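Local coordinates for fatty acyl CoA synthetase FADD13 (FATTY-ACYL-CoA SYNTHETASE) (Mycobacterium tuberculosis, PDB 3R44), which belongs to the ANL superfamily of AMP-binding enzymes, with a large N-terminal and a smaller C-terminal domain, at residues A[70-75]-A[117-122]. Sequence-based numbering, arbitrary orientation.
Sequences RVALLM and KVVIYG
I120 reaches across to V71 and L73 of the neighbouring parallel strand 70-74 and to M75 just beyond its end. Its CB lies 3.7 Å from M75 CE and 4.1 Å from L73 CD2, the L73 and I120 side chains running alongside each other. CG2, anti to the backbone N, meets M75 CE at 3.5 Å. The other branch extends through CG1 to CD1, which ends 3.9 Å from V71 CG1 and also reaches L73 CD2. In M75 the bend at chi3 (83°) sets the methyl alongside I120, where CE makes a tight van der Waals approach to I120 O (3.1 Å), an oxygen hydrogen-bonded to L74 N. V71, V118, L73 and I120 share one face of the sheet, where L73 and I120 pack on L84 of helix 79-91; A72, V119, L74 and Y121 line the other, toward helices 104-114 and 126-134. Five backbone hydrogen bonds join the segments, from K117 N to R70 O at one end to G122 N to L74 O (2.8 Å) at the other. Along the ladder, A72 and L74 each donate and accept. These are the two central strands of a four-stranded parallel sheet. The backbone bonds between them leave largely apolar side chains to pack against the helices on both faces.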
# COMPACT_ATOMS: atom_id res chain seq x y z
N ARG A 70 -18.69 4.73 -11.05
CA ARG A 70 -17.37 5.05 -10.48
C ARG A 70 -17.20 6.53 -10.31
O ARG A 70 -17.51 7.31 -11.22
CB ARG A 70 -16.22 4.48 -11.32
CG ARG A 70 -15.86 2.99 -11.08
CD ARG A 70 -16.89 2.03 -11.65
NE ARG A 70 -16.95 2.09 -13.12
CZ ARG A 70 -17.97 1.75 -13.89
NH1 ARG A 70 -19.18 1.42 -13.41
NH2 ARG A 70 -17.82 1.81 -15.21
N VAL A 71 -16.71 6.90 -9.12
CA VAL A 71 -16.40 8.31 -8.75
C VAL A 71 -14.89 8.31 -8.47
O VAL A 71 -14.42 7.67 -7.49
CB VAL A 71 -17.10 8.73 -7.42
CG1 VAL A 71 -16.79 10.23 -7.16
CG2 VAL A 71 -18.63 8.42 -7.53
N ALA A 72 -14.14 8.99 -9.32
CA ALA A 72 -12.69 9.10 -9.10
C ALA A 72 -12.42 10.20 -8.08
O ALA A 72 -13.04 11.26 -8.10
CB ALA A 72 -11.94 9.38 -10.43
N LEU A 73 -11.41 9.96 -7.25
CA LEU A 73 -11.01 10.88 -6.18
C LEU A 73 -9.55 11.20 -6.36
O LEU A 73 -8.70 10.32 -6.22
CB LEU A 73 -11.27 10.28 -4.79
CG LEU A 73 -12.72 9.88 -4.48
CD1 LEU A 73 -12.75 9.13 -3.12
CD2 LEU A 73 -13.63 11.08 -4.50
N LEU A 74 -9.27 12.45 -6.72
CA LEU A 74 -7.89 12.92 -6.94
C LEU A 74 -7.62 14.15 -6.09
O LEU A 74 -7.77 15.30 -6.54
CB LEU A 74 -7.71 13.23 -8.44
CG LEU A 74 -6.34 13.56 -9.02
CD1 LEU A 74 -5.34 12.37 -8.81
CD2 LEU A 74 -6.38 14.00 -10.51
N MET A 75 -7.30 13.92 -4.82
CA MET A 75 -7.29 15.00 -3.87
C MET A 75 -6.41 14.70 -2.67
O MET A 75 -6.04 13.56 -2.40
CB MET A 75 -8.72 15.32 -3.39
CG MET A 75 -9.37 14.16 -2.68
SD MET A 75 -11.19 14.34 -2.55
CE MET A 75 -11.66 13.76 -4.13
N LYS A 117 -17.34 8.15 -13.95
CA LYS A 117 -18.38 9.08 -14.38
C LYS A 117 -18.16 10.49 -13.85
O LYS A 117 -18.46 11.47 -14.49
CB LYS A 117 -19.71 8.53 -13.89
CG LYS A 117 -20.95 9.24 -14.31
CD LYS A 117 -22.18 8.33 -14.00
CE LYS A 117 -23.48 9.04 -14.37
NZ LYS A 117 -23.51 9.49 -15.79
N VAL A 118 -17.65 10.58 -12.62
CA VAL A 118 -17.47 11.85 -11.94
C VAL A 118 -16.05 11.86 -11.46
O VAL A 118 -15.56 10.84 -10.99
CB VAL A 118 -18.45 11.96 -10.75
CG1 VAL A 118 -18.10 13.12 -9.81
CG2 VAL A 118 -19.92 12.10 -11.29
N VAL A 119 -15.39 13.00 -11.59
CA VAL A 119 -14.04 13.17 -11.09
C VAL A 119 -14.04 14.31 -10.09
O VAL A 119 -14.44 15.43 -10.42
CB VAL A 119 -13.05 13.44 -12.23
CG1 VAL A 119 -11.65 13.72 -11.67
CG2 VAL A 119 -13.09 12.19 -13.20
N ILE A 120 -13.65 14.00 -8.86
CA ILE A 120 -13.56 15.02 -7.80
C ILE A 120 -12.08 15.28 -7.53
O ILE A 120 -11.35 14.35 -7.16
CB ILE A 120 -14.31 14.60 -6.55
CG1 ILE A 120 -15.80 14.34 -6.87
CG2 ILE A 120 -14.20 15.75 -5.50
CD1 ILE A 120 -16.54 13.81 -5.76
N TYR A 121 -11.63 16.53 -7.73
CA TYR A 121 -10.22 16.84 -7.62
C TYR A 121 -9.88 18.01 -6.75
O TYR A 121 -10.60 19.02 -6.65
CB TYR A 121 -9.60 17.02 -8.99
CG TYR A 121 -10.09 18.22 -9.76
CD1 TYR A 121 -9.38 19.43 -9.74
CD2 TYR A 121 -11.26 18.15 -10.48
CE1 TYR A 121 -9.84 20.52 -10.46
CE2 TYR A 121 -11.73 19.24 -11.18
CZ TYR A 121 -11.03 20.40 -11.17
OH TYR A 121 -11.55 21.45 -11.92
N GLY A 122 -8.71 17.86 -6.14
CA GLY A 122 -8.19 18.85 -5.25
C GLY A 122 -7.47 19.90 -6.03
O GLY A 122 -7.09 19.70 -7.19